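Local atomic coordinates of esterase (Thermotoga maritima, PDB entry 3DOH), a protein that probably hydrolyses carboxylic esters, as a thermostable alpha/beta hydrolase that also carries an immunoglobulin-like domain. Residues A[112-115]-A[116-120]; A[331-334]-A[335-339]. All coordinates share one frame; numbering follows the deposited sequence.

Interaction 1 (A[112-115]-A[116-120])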
loop_
_atom_site.group_PDB
_atom_site.type_symbol
_atom_site.label_atom_id
_atom_site.label_comp_id
_atom_site.label_asym_id
_atom_site.label_seq_id
_atom_site.Cartn_x
_atom_site.Cartn_y
_atom_site.Cartn_z
ATOM N N VAL A 112 24.319 14.329 -16.475
ATOM C CA VAL A 112 23.632 13.338 -17.216
ATOM C C VAL A 112 24.587 12.216 -17.498
ATOM O O VAL A 112 25.778 12.462 -17.755
ATOM C CB VAL A 112 23.199 13.906 -18.563
ATOM C CG1 VAL A 112 22.516 12.827 -19.449
ATOM C CG2 VAL A 112 22.284 15.064 -18.352
ATOM N N SER A 113 24.069 10.984 -17.491
ATOM C CA SER A 113 24.864 9.845 -17.886
ATOM C C SER A 113 24.211 8.825 -18.787
ATOM O O SER A 113 23.061 8.429 -18.595
ATOM C CB SER A 113 25.343 9.110 -16.664
ATOM O OG SER A 113 26.531 9.695 -16.239
ATOM N N GLN A 114 24.997 8.366 -19.746
ATOM C CA GLN A 114 24.734 7.105 -20.370
ATOM C C GLN A 114 25.531 6.082 -19.638
ATOM O O GLN A 114 26.726 6.172 -19.617
ATOM C CB GLN A 114 25.180 7.123 -21.805
ATOM C CG GLN A 114 24.784 5.884 -22.503
ATOM C CD GLN A 114 25.669 5.660 -23.649
ATOM O OE1 GLN A 114 25.876 6.570 -24.441
ATOM N NE2 GLN A 114 26.237 4.459 -23.750
ATOM N N LEU A 115 24.868 5.095 -19.060
ATOM C CA LEU A 115 25.492 4.238 -18.071
ATOM C C LEU A 115 26.094 2.963 -18.628
ATOM O O LEU A 115 27.026 2.400 -18.051
ATOM C CB LEU A 115 24.466 3.863 -17.021
ATOM C CG LEU A 115 23.924 5.036 -16.238
ATOM C CD1 LEU A 115 22.655 4.660 -15.444
ATOM C CD2 LEU A 115 25.009 5.541 -15.335
ATOM N N VAL A 116 25.519 2.495 -19.722
ATOM C CA VAL A 116 25.878 1.243 -20.319
ATOM C C VAL A 116 26.152 1.561 -21.766
ATOM O O VAL A 116 25.700 2.615 -22.270
ATOM C CB VAL A 116 24.711 0.264 -20.269
ATOM C CG1 VAL A 116 24.450 -0.174 -18.840
ATOM C CG2 VAL A 116 23.461 0.853 -20.938
ATOM N N PRO A 117 26.871 0.668 -22.464
ATOM C CA PRO A 117 27.108 0.957 -23.866
ATOM C C PRO A 117 25.763 0.966 -24.577
ATOM O O PRO A 117 24.799 0.467 -24.019
ATOM C CB PRO A 117 27.985 -0.221 -24.312
ATOM C CG PRO A 117 28.596 -0.748 -23.045
ATOM C CD PRO A 117 27.489 -0.604 -22.059
ATOM N N ILE A 118 25.677 1.560 -25.763
ATOM C CA ILE A 118 24.432 1.527 -26.549
ATOM C C ILE A 118 24.690 1.248 -28.023
ATOM O O ILE A 118 25.782 1.532 -28.558
ATOM C CB ILE A 118 23.591 2.811 -26.441
ATOM C CG1 ILE A 118 24.461 4.032 -26.781
ATOM C CG2 ILE A 118 22.914 2.906 -25.084
ATOM C CD1 ILE A 118 23.695 5.211 -27.432
ATOM N N PHE A 119 23.675 0.686 -28.674
ATOM C CA PHE A 119 23.822 0.279 -30.057
ATOM C C PHE A 119 23.654 1.503 -30.959
ATOM O O PHE A 119 22.757 2.316 -30.724
ATOM C CB PHE A 119 22.829 -0.853 -30.401
ATOM C CG PHE A 119 23.224 -2.212 -29.826
ATOM C CD1 PHE A 119 24.318 -2.928 -30.357
ATOM C CD2 PHE A 119 22.511 -2.776 -28.746
ATOM C CE1 PHE A 119 24.694 -4.182 -29.830
ATOM C CE2 PHE A 119 22.870 -4.033 -28.201
ATOM C CZ PHE A 119 23.960 -4.739 -28.748
ATOM N N ASP A 120 24.532 1.669 -31.950
ATOM C CA ASP A 120 24.278 2.673 -33.005
ATOM C C ASP A 120 23.961 2.061 -34.398
ATOM O O ASP A 120 24.060 0.832 -34.604
ATOM C CB ASP A 120 25.370 3.760 -33.048
ATOM C CG ASP A 120 26.417 3.505 -34.106
ATOM O OD1 ASP A 120 26.447 2.379 -34.639
ATOM O OD2 ASP A 120 27.208 4.431 -34.409
#

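Interaction 2 (A[331-334]-A[335-339])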
loop_
_atom_site.group_PDB
_atom_site.type_symbol
_atom_site.label_atom_id
_atom_site.label_comp_id
_atom_site.label_asym_id
_atom_site.label_seq_id
_atom_site.Cartn_x
_atom_site.Cartn_y
_atom_site.Cartn_z
ATOM N N VAL A 331 -17.329 42.707 -9.910
ATOM C CA VAL A 331 -18.302 41.961 -10.716
ATOM C C VAL A 331 -19.737 42.394 -10.401
ATOM O O VAL A 331 -20.528 42.650 -11.332
ATOM C CB VAL A 331 -18.166 40.447 -10.544
ATOM C CG1 VAL A 331 -19.252 39.781 -11.255
ATOM C CG2 VAL A 331 -16.856 39.991 -11.079
ATOM N N LYS A 332 -20.075 42.488 -9.107
ATOM C CA LYS A 332 -21.417 42.924 -8.679
ATOM C C LYS A 332 -21.823 44.205 -9.369
ATOM O O LYS A 332 -22.898 44.267 -9.984
ATOM C CB LYS A 332 -21.497 43.131 -7.170
ATOM C CG LYS A 332 -22.908 43.092 -6.570
ATOM C CD LYS A 332 -22.816 43.226 -5.021
ATOM C CE LYS A 332 -24.151 43.036 -4.267
ATOM N NZ LYS A 332 -25.292 43.744 -4.893
ATOM N N LYS A 333 -20.960 45.214 -9.281
ATOM C CA LYS A 333 -21.249 46.539 -9.826
ATOM C C LYS A 333 -21.330 46.455 -11.346
ATOM O O LYS A 333 -22.314 46.907 -11.952
ATOM C CB LYS A 333 -20.166 47.537 -9.349
ATOM C CG LYS A 333 -20.366 49.005 -9.702
ATOM C CD LYS A 333 -21.599 49.618 -9.019
ATOM C CE LYS A 333 -21.853 51.070 -9.488
ATOM N NZ LYS A 333 -23.103 51.593 -8.883
ATOM N N LEU A 334 -20.315 45.847 -11.957
ATOM C CA LEU A 334 -20.325 45.655 -13.401
ATOM C C LEU A 334 -21.682 45.134 -13.849
ATOM O O LEU A 334 -22.316 45.698 -14.733
ATOM C CB LEU A 334 -19.239 44.669 -13.835
ATOM C CG LEU A 334 -17.981 45.241 -14.485
ATOM C CD1 LEU A 334 -18.301 46.314 -15.537
ATOM C CD2 LEU A 334 -17.153 45.819 -13.390
ATOM N N ALA A 335 -22.109 44.054 -13.206
ATOM C CA ALA A 335 -23.364 43.407 -13.517
ATOM C C ALA A 335 -24.581 44.343 -13.415
ATOM O O ALA A 335 -25.429 44.345 -14.306
ATOM C CB ALA A 335 -23.538 42.192 -12.629
ATOM N N GLU A 336 -24.667 45.146 -12.348
ATOM C CA GLU A 336 -25.910 45.875 -12.098
ATOM C C GLU A 336 -26.015 47.150 -12.914
ATOM O O GLU A 336 -27.037 47.828 -12.918
ATOM C CB GLU A 336 -26.123 46.132 -10.613
ATOM C CG GLU A 336 -25.172 47.057 -9.955
ATOM C CD GLU A 336 -25.032 46.734 -8.481
ATOM O OE1 GLU A 336 -25.965 46.119 -7.935
ATOM O OE2 GLU A 336 -24.002 47.080 -7.857
ATOM N N ILE A 337 -24.965 47.439 -13.649
ATOM C CA ILE A 337 -24.859 48.650 -14.406
ATOM C C ILE A 337 -25.010 48.340 -15.898
ATOM O O ILE A 337 -25.000 49.255 -16.740
ATOM C CB ILE A 337 -23.525 49.339 -13.998
ATOM C CG1 ILE A 337 -23.765 50.528 -13.042
ATOM C CG2 ILE A 337 -22.536 49.574 -15.184
ATOM C CD1 ILE A 337 -25.152 51.236 -13.081
ATOM N N GLY A 338 -25.112 47.055 -16.227
ATOM C CA GLY A 338 -25.335 46.632 -17.598
ATOM C C GLY A 338 -24.108 46.047 -18.277
ATOM O O GLY A 338 -24.133 45.762 -19.475
ATOM N N GLY A 339 -23.033 45.865 -17.516
ATOM C CA GLY A 339 -22.318 44.595 -17.486
ATOM C C GLY A 339 -21.335 44.327 -18.622
ATOM O O GLY A 339 -20.303 44.988 -18.743
#

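Interaction 1 (A[112-115]-A[116-120])
The side-chain amide of Gln114 has one broad face lying under Ile118, while its NE2 end reaches the backbone carbonyl of Val116. Over that face sits the Ile118 side chain, crossing it at a slant: CG1 is 3.7 Å from Gln114 CD and 3.5 Å from Gln114 NE2, with CG2 farther back toward the nitrogen end. CD1 leans over the oxygen end, 3.9 Å from Gln114 OE1. The chi1 of Ile118, 53°, sets CG1 between the backbone N and the carbonyl carbon, and this branch makes the nearest approach. In Gln114, CG anti to the backbone N (chi1 -174°) and the rest extended send the amide forward alongside residues 115-117, where NE2 meets Val116 O. That hydrogen bond is almost straight, 172° at the proton, although its modelled length of 2.4 Å between Gln114 NE2 and Val116 O is doubtful at this resolution. Beyond the carbonyl, Pro117 CA lies 3.6 Å from Gln114 NE2. Elsewhere in the domain, NE2 also donates to Val126 O, and OE1 accepts from Tyr29 OH. Past the strand the chain runs on in much the same direction, Ile118 bonding to Val126 through the backbone; Leu115 packs on Leu115 of a second subunit, Val116 and Pro117 on its Tyr53. The amide is buried, with two carbonyls taking up its N-H groups and a hydroxyl meeting its oxygen. Such a set of partners distinguishes its nitrogen from its oxygen and probably holds the amide in one rotation, fastening the strand's exit to its neighbours in the Ig-like domain.

Interaction 2 (A[331-334]-A[335-339])
Ala335 joins Val331 in the tight part of this last helical turn: Ala335 N donates to Val331 O at 2.8 Å, nearly straight at 168°. The methyl of Ala335 is close as well, its CB 3.3 Å from the same Val331 O. One step on, Glu336 N bonds to Lys332 O, more bent at 142°, and the bonds from Ile337 N to Lys333 O and Leu334 O are weak where the helix gives way to the turn. On the flank facing the sheet, Val331 packs on Tyr343 and Leu334 on Val341 of strand 341-346. The side-chain contacts of Lys332, Lys333 and Glu336 are looser and partly exposed, bordered by a third subunit whose Arg172 touches Glu336. Glu336 has CG between its backbone N and carbonyl carbon (chi1 67°), which folds the carboxylate back along the helix. Its OE2 lies 3.7 Å from Lys333 CD, the two side chains crossing near a right angle, while OE1 makes a long salt bridge of 3.9 Å to Lys332 NZ. With an alanine at Glu336, Lys332 would probably keep its firmer partner, Asp167 O of the third subunit, but lose this distant carboxylate mate. Past Ile337, exposed Gly338 takes a positive phi, where a side chain would strike the preceding carbonyl. The glycine turn is a Schellman motif, here ending the helix of a beta-alpha-beta unit in the alpha/beta-hydrolase domain.

In the fold
Following the chain from its N terminus, interaction 1 comes first, where strand 110-114 of the Ig-like domain passes into the loop before its sheet neighbour, strand 129-139. The chain then crosses into the alpha/beta-hydrolase domain, and near its end interaction 2 links helix 325-336 to the approach of strand 341-346, within the beta-alpha-beta unit that begins at strand 311-316. Each contact spans only a few residues of one continuous piece, so neither closes a long loop; the two stand in series without nesting or crossing. The centres of interactions 1 and 2 are about 63 Å apart. Each also borders another subunit: residues 112-120 meet the second, residues 331-339 the third.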